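Local coordinates for protein maquette-3 (Escherichia coli, PDB 6Z0C) that is an artificial single-chain four-helix bundle, apparently designed as a stable scaffold for testing charged networks buried within a hydrophobic core, at residues Gln11-Gln25 against Gln76-Gln90. Residues are numbered along the deposited sequence; the frame is centred on the assembly and turned at random.
Sequences QQLIQEFQQLLQEIQ and QQTAQEAQQLLQELQ
Leu86 drops into a hole formed by Ile14, Phe17, Gln18 and Leu21, a worked example of knobs-into-holes packing between antiparallel helices. The segments 11-25 and 76-90 run at 168° to one another, their axes 9.9 Å apart. In Leu86 the CB carries CG anti to the backbone N (chi1 -176°), which sends both methyls across the interface. CD1 lies 3.8 Å from CD1 of Ile14 and also meets the Phe17 ring obliquely near its CD1, while CD2 comes within 3.5 Å of CG of Gln18 and rests against CB of Phe17.

Leu21 answers from the other helix, seated among Ala79, Ala82, Gln83 and Leu86; its CD2 is 4.0 Å from CB of Ala82, whose small methyl leaves the branched leucine tip room to approach the backbone. A turn further along, Gln25 bends at chi2 and lays its amide beside Ala79, NE2 standing 3.6 Å from the Ala79 CB. Here the amide planes of Gln25 and Gln76 are nearly parallel.

At the far end Gln90 bends at chi2, its CG passing over CG2 of Ile14, and NE2 donates to OE1 of Gln11 over 2.9 Å. The bond is almost straight at the hydrogen (173°) and leaves close to the Gln90 amide plane, though the donor is tilted from the Gln11 carbonyl plane. Trp97 touches both glutamines. A leucine in place of Gln90 would probably leave the Gln11 carbonyl without this donor and its amide freer to turn.

Phe17 continues onto Val183 and Leu186 of helix 152-194, joining this helix pair to the bundle core. The chemistry thus implies a mixed, uncharged seam: apolar knobs (Leu86, Leu21), packed with Phe17, Ile14 and alanines, interlock alongside glutamine knobs (Gln25, Gln83), with amide bonding at the Gln11-Gln90 end.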
loop_
_atom_site.group_PDB
_atom_site.type_symbol
_atom_site.label_atom_id
_atom_site.label_comp_id
_atom_site.label_asym_id
_atom_site.label_seq_id
_atom_site.Cartn_x
_atom_site.Cartn_y
_atom_site.Cartn_z
ATOM N N GLN A 11 7.552 5.253 20.853
ATOM C CA GLN A 11 7.142 6.539 20.227
ATOM C C GLN A 11 7.846 6.697 18.873
ATOM O O GLN A 11 7.176 7.132 17.926
ATOM C CB GLN A 11 7.429 7.703 21.177
ATOM C CG GLN A 11 6.498 7.729 22.381
ATOM C CD GLN A 11 5.080 8.062 21.986
ATOM O OE1 GLN A 11 4.238 7.185 21.812
ATOM N NE2 GLN A 11 4.816 9.345 21.812
ATOM N N GLN A 12 9.130 6.328 18.787
ATOM C CA GLN A 12 9.935 6.382 17.535
ATOM C C GLN A 12 9.291 5.484 16.469
ATOM O O GLN A 12 9.193 5.928 15.308
ATOM C CB GLN A 12 11.389 5.984 17.803
ATOM C CG GLN A 12 12.251 7.133 18.308
ATOM C CD GLN A 12 12.725 8.047 17.203
ATOM O OE1 GLN A 12 12.443 9.243 17.199
ATOM N NE2 GLN A 12 13.460 7.489 16.254
ATOM N N LEU A 13 8.850 4.281 16.850
ATOM C CA LEU A 13 8.206 3.306 15.928
ATOM C C LEU A 13 6.858 3.860 15.460
ATOM O O LEU A 13 6.567 3.730 14.269
ATOM C CB LEU A 13 8.025 1.952 16.620
ATOM C CG LEU A 13 9.303 1.164 16.896
ATOM C CD1 LEU A 13 8.986 -0.080 17.706
ATOM C CD2 LEU A 13 10.024 0.798 15.606
ATOM N N ILE A 14 6.066 4.448 16.363
ATOM C CA ILE A 14 4.753 5.062 16.005
ATOM C C ILE A 14 5.015 6.156 14.962
ATOM O O ILE A 14 4.299 6.180 13.939
ATOM C CB ILE A 14 4.012 5.608 17.245
ATOM C CG1 ILE A 14 3.623 4.495 18.225
ATOM C CG2 ILE A 14 2.806 6.442 16.831
ATOM C CD1 ILE A 14 2.545 3.562 17.723
ATOM N N GLN A 15 6.012 7.013 15.203
ATOM C CA GLN A 15 6.325 8.177 14.329
ATOM C C GLN A 15 6.793 7.667 12.960
ATOM O O GLN A 15 6.300 8.182 11.941
ATOM C CB GLN A 15 7.373 9.086 14.973
ATOM C CG GLN A 15 7.701 10.331 14.152
ATOM C CD GLN A 15 6.508 11.220 13.890
ATOM O OE1 GLN A 15 5.616 10.891 13.108
ATOM N NE2 GLN A 15 6.497 12.382 14.523
ATOM N N GLU A 16 7.707 6.691 12.949
ATOM C CA GLU A 16 8.246 6.053 11.720
ATOM C C GLU A 16 7.085 5.485 10.891
ATOM O O GLU A 16 7.051 5.729 9.670
ATOM C CB GLU A 16 9.265 4.974 12.091
ATOM C CG GLU A 16 10.092 4.498 10.916
ATOM C CD GLU A 16 11.135 3.441 11.247
ATOM O OE1 GLU A 16 11.584 2.762 10.311
ATOM O OE2 GLU A 16 11.494 3.300 12.436
ATOM N N PHE A 17 6.157 4.777 11.535
ATOM C CA PHE A 17 4.969 4.155 10.895
ATOM C C PHE A 17 4.025 5.252 10.377
ATOM O O PHE A 17 3.519 5.108 9.251
ATOM C CB PHE A 17 4.268 3.210 11.875
ATOM C CG PHE A 17 3.448 2.105 11.254
ATOM C CD1 PHE A 17 3.085 1.004 12.012
ATOM C CD2 PHE A 17 3.039 2.148 9.929
ATOM C CE1 PHE A 17 2.325 -0.017 11.464
ATOM C CE2 PHE A 17 2.278 1.127 9.384
ATOM C CZ PHE A 17 1.923 0.047 10.152
ATOM N N GLN A 18 3.783 6.304 11.167
ATOM C CA GLN A 18 2.932 7.454 10.751
ATOM C C GLN A 18 3.524 8.053 9.472
ATOM O O GLN A 18 2.765 8.240 8.505
ATOM C CB GLN A 18 2.816 8.504 11.861
ATOM C CG GLN A 18 1.848 8.116 12.972
ATOM C CD GLN A 18 1.880 9.063 14.147
ATOM O OE1 GLN A 18 2.861 9.768 14.382
ATOM N NE2 GLN A 18 0.800 9.079 14.912
ATOM N N GLN A 19 4.836 8.308 9.462
ATOM C CA GLN A 19 5.560 8.877 8.293
ATOM C C GLN A 19 5.458 7.907 7.109
ATOM O O GLN A 19 5.264 8.380 5.979
ATOM C CB GLN A 19 7.016 9.186 8.644
ATOM C CG GLN A 19 7.167 10.398 9.555
ATOM C CD GLN A 19 8.595 10.866 9.682
ATOM O OE1 GLN A 19 9.418 10.673 8.788
ATOM N NE2 GLN A 19 8.900 11.502 10.803
ATOM N N LEU A 20 5.563 6.598 7.354
ATOM C CA LEU A 20 5.500 5.572 6.281
ATOM C C LEU A 20 4.107 5.587 5.640
ATOM O O LEU A 20 4.031 5.545 4.404
ATOM C CB LEU A 20 5.839 4.195 6.858
ATOM C CG LEU A 20 5.810 3.037 5.865
ATOM C CD1 LEU A 20 6.708 3.318 4.669
ATOM C CD2 LEU A 20 6.220 1.740 6.549
ATOM N N LEU A 21 3.043 5.673 6.439
ATOM C CA LEU A 21 1.654 5.687 5.908
ATOM C C LEU A 21 1.435 6.965 5.086
ATOM O O LEU A 21 0.730 6.886 4.060
ATOM C CB LEU A 21 0.653 5.559 7.058
ATOM C CG LEU A 21 0.526 4.158 7.657
ATOM C CD1 LEU A 21 -0.302 4.190 8.933
ATOM C CD2 LEU A 21 -0.074 3.178 6.658
ATOM N N GLN A 22 2.047 8.082 5.484
ATOM C CA GLN A 22 1.998 9.355 4.714
ATOM C C GLN A 22 2.708 9.142 3.370
ATOM O O GLN A 22 2.146 9.550 2.335
ATOM C CB GLN A 22 2.614 10.503 5.515
ATOM C CG GLN A 22 1.756 10.946 6.692
ATOM C CD GLN A 22 2.423 12.008 7.534
ATOM O OE1 GLN A 22 3.316 12.722 7.082
ATOM N NE2 GLN A 22 1.986 12.123 8.779
ATOM N N GLU A 23 3.886 8.512 3.386
ATOM C CA GLU A 23 4.675 8.182 2.168
ATOM C C GLU A 23 3.842 7.272 1.255
ATOM O O GLU A 23 3.827 7.507 0.036
ATOM C CB GLU A 23 6.003 7.526 2.554
ATOM C CG GLU A 23 6.914 7.260 1.371
ATOM C CD GLU A 23 8.300 6.756 1.733
ATOM O OE1 GLU A 23 8.522 6.420 2.921
ATOM O OE2 GLU A 23 9.155 6.694 0.826
ATOM N N ILE A 24 3.172 6.269 1.826
ATOM C CA ILE A 24 2.263 5.346 1.087
ATOM C C ILE A 24 1.126 6.157 0.440
ATOM O O ILE A 24 0.865 5.951 -0.756
ATOM C CB ILE A 24 1.747 4.230 2.016
ATOM C CG1 ILE A 24 2.838 3.181 2.256
ATOM C CG2 ILE A 24 0.466 3.619 1.472
ATOM C CD1 ILE A 24 2.520 2.185 3.343
ATOM N N GLN A 25 0.467 7.036 1.192
ATOM C CA GLN A 25 -0.667 7.851 0.668
ATOM C C GLN A 25 -0.179 8.743 -0.481
ATOM O O GLN A 25 -0.914 8.868 -1.485
ATOM C CB GLN A 25 -1.319 8.662 1.789
ATOM C CG GLN A 25 -1.959 7.782 2.854
ATOM C CD GLN A 25 -3.283 8.320 3.334
ATOM O OE1 GLN A 25 -3.350 9.365 3.977
ATOM N NE2 GLN A 25 -4.350 7.599 3.026
ATOM N N GLN A 76 -6.226 3.925 -0.625
ATOM C CA GLN A 76 -6.188 5.232 0.090
ATOM C C GLN A 76 -6.999 5.131 1.385
ATOM O O GLN A 76 -6.504 5.584 2.433
ATOM C CB GLN A 76 -6.740 6.356 -0.789
ATOM C CG GLN A 76 -5.674 7.043 -1.624
ATOM C CD GLN A 76 -4.950 8.131 -0.868
ATOM O OE1 GLN A 76 -5.504 8.771 0.023
ATOM N NE2 GLN A 76 -3.695 8.358 -1.225
ATOM N N GLN A 77 -8.201 4.557 1.303
ATOM C CA GLN A 77 -9.131 4.394 2.451
ATOM C C GLN A 77 -8.531 3.390 3.445
ATOM O O GLN A 77 -8.632 3.635 4.658
ATOM C CB GLN A 77 -10.514 3.987 1.942
ATOM C CG GLN A 77 -11.229 5.117 1.208
ATOM C CD GLN A 77 -12.470 4.676 0.469
ATOM O OE1 GLN A 77 -12.901 3.528 0.558
ATOM N NE2 GLN A 77 -13.059 5.600 -0.274
ATOM N N THR A 78 -7.907 2.316 2.949
ATOM C CA THR A 78 -7.215 1.291 3.778
ATOM C C THR A 78 -6.064 1.947 4.554
ATOM O O THR A 78 -5.955 1.688 5.766
ATOM C CB THR A 78 -6.752 0.106 2.919
ATOM O OG1 THR A 78 -7.908 -0.410 2.258
ATOM C CG2 THR A 78 -6.088 -0.989 3.724
ATOM N N ALA A 79 -5.241 2.767 3.892
ATOM C CA ALA A 79 -4.091 3.473 4.506
ATOM C C ALA A 79 -4.596 4.434 5.591
ATOM O O ALA A 79 -3.950 4.519 6.650
ATOM C CB ALA A 79 -3.287 4.194 3.452
ATOM N N GLN A 80 -5.718 5.114 5.338
ATOM C CA GLN A 80 -6.378 6.037 6.303
ATOM C C GLN A 80 -6.823 5.253 7.545
ATOM O O GLN A 80 -6.557 5.725 8.662
ATOM C CB GLN A 80 -7.564 6.733 5.633
ATOM C CG GLN A 80 -8.209 7.807 6.495
ATOM C CD GLN A 80 -9.311 8.524 5.755
ATOM O OE1 GLN A 80 -9.157 8.915 4.599
ATOM N NE2 GLN A 80 -10.441 8.696 6.422
ATOM N N GLU A 81 -7.473 4.101 7.351
ATOM C CA GLU A 81 -7.968 3.218 8.443
ATOM C C GLU A 81 -6.777 2.751 9.297
ATOM O O GLU A 81 -6.895 2.750 10.535
ATOM C CB GLU A 81 -8.747 2.050 7.836
ATOM C CG GLU A 81 -9.399 1.136 8.858
ATOM C CD GLU A 81 -10.161 -0.031 8.252
ATOM O OE1 GLU A 81 -10.564 0.070 7.074
ATOM O OE2 GLU A 81 -10.345 -1.042 8.958
ATOM N N ALA A 82 -5.661 2.390 8.660
ATOM C CA ALA A 82 -4.400 2.008 9.339
ATOM C C ALA A 82 -3.900 3.176 10.198
ATOM O O ALA A 82 -3.458 2.927 11.322
ATOM C CB ALA A 82 -3.367 1.579 8.326
ATOM N N GLN A 83 -3.973 4.409 9.687
ATOM C CA GLN A 83 -3.485 5.619 10.404
ATOM C C GLN A 83 -4.327 5.815 11.674
ATOM O O GLN A 83 -3.737 6.121 12.729
ATOM C CB GLN A 83 -3.497 6.840 9.479
ATOM C CG GLN A 83 -2.388 7.842 9.785
ATOM C CD GLN A 83 -1.664 8.344 8.556
ATOM O OE1 GLN A 83 -0.433 8.366 8.509
ATOM N NE2 GLN A 83 -2.425 8.759 7.552
ATOM N N GLN A 84 -5.645 5.608 11.577
ATOM C CA GLN A 84 -6.607 5.725 12.709
ATOM C C GLN A 84 -6.302 4.638 13.750
ATOM O O GLN A 84 -6.233 4.971 14.948
ATOM C CB GLN A 84 -8.046 5.650 12.193
ATOM C CG GLN A 84 -8.471 6.902 11.434
ATOM C CD GLN A 84 -9.691 6.705 10.565
ATOM O OE1 GLN A 84 -10.264 5.618 10.491
ATOM N NE2 GLN A 84 -10.100 7.770 9.893
ATOM N N LEU A 85 -6.109 3.389 13.314
ATOM C CA LEU A 85 -5.763 2.250 14.212
ATOM C C LEU A 85 -4.403 2.500 14.873
ATOM O O LEU A 85 -4.254 2.155 16.057
ATOM C CB LEU A 85 -5.751 0.946 13.411
ATOM C CG LEU A 85 -7.112 0.466 12.908
ATOM C CD1 LEU A 85 -6.940 -0.686 11.931
ATOM C CD2 LEU A 85 -8.016 0.053 14.062
ATOM N N LEU A 86 -3.453 3.094 14.146
ATOM C CA LEU A 86 -2.094 3.394 14.669
ATOM C C LEU A 86 -2.179 4.395 15.834
ATOM O O LEU A 86 -1.436 4.223 16.813
ATOM C CB LEU A 86 -1.223 3.925 13.529
ATOM C CG LEU A 86 0.239 4.189 13.880
ATOM C CD1 LEU A 86 0.925 2.931 14.395
ATOM C CD2 LEU A 86 0.978 4.745 12.676
ATOM N N GLN A 87 -3.041 5.410 15.751
ATOM C CA GLN A 87 -3.203 6.395 16.857
ATOM C C GLN A 87 -3.805 5.688 18.083
ATOM O O GLN A 87 -3.377 6.005 19.212
ATOM C CB GLN A 87 -4.043 7.598 16.422
ATOM C CG GLN A 87 -4.033 8.736 17.437
ATOM C CD GLN A 87 -2.644 9.116 17.898
ATOM O OE1 GLN A 87 -1.731 9.297 17.094
ATOM N NE2 GLN A 87 -2.472 9.238 19.207
ATOM N N GLU A 88 -4.745 4.759 17.877
ATOM C CA GLU A 88 -5.378 3.970 18.974
ATOM C C GLU A 88 -4.321 3.060 19.615
ATOM O O GLU A 88 -4.342 2.891 20.856
ATOM C CB GLU A 88 -6.562 3.157 18.451
ATOM C CG GLU A 88 -7.702 4.016 17.939
ATOM C CD GLU A 88 -8.962 3.261 17.552
ATOM O OE1 GLU A 88 -9.794 3.838 16.820
ATOM O OE2 GLU A 88 -9.116 2.108 17.990
ATOM N N LEU A 89 -3.433 2.489 18.803
ATOM C CA LEU A 89 -2.304 1.655 19.288
ATOM C C LEU A 89 -1.358 2.530 20.118
ATOM O O LEU A 89 -0.926 2.067 21.181
ATOM C CB LEU A 89 -1.580 1.013 18.102
ATOM C CG LEU A 89 -0.465 0.037 18.476
ATOM C CD1 LEU A 89 -1.033 -1.208 19.132
ATOM C CD2 LEU A 89 0.361 -0.335 17.256
ATOM N N GLN A 90 -1.064 3.752 19.659
ATOM C CA GLN A 90 -0.215 4.718 20.406
ATOM C C GLN A 90 -0.841 4.948 21.788
ATOM O O GLN A 90 -0.107 4.878 22.793
ATOM C CB GLN A 90 -0.050 6.022 19.620
ATOM C CG GLN A 90 1.000 6.955 20.204
ATOM C CD GLN A 90 0.520 7.673 21.441
ATOM O OE1 GLN A 90 -0.652 8.024 21.564
ATOM N NE2 GLN A 90 1.430 7.887 22.378
#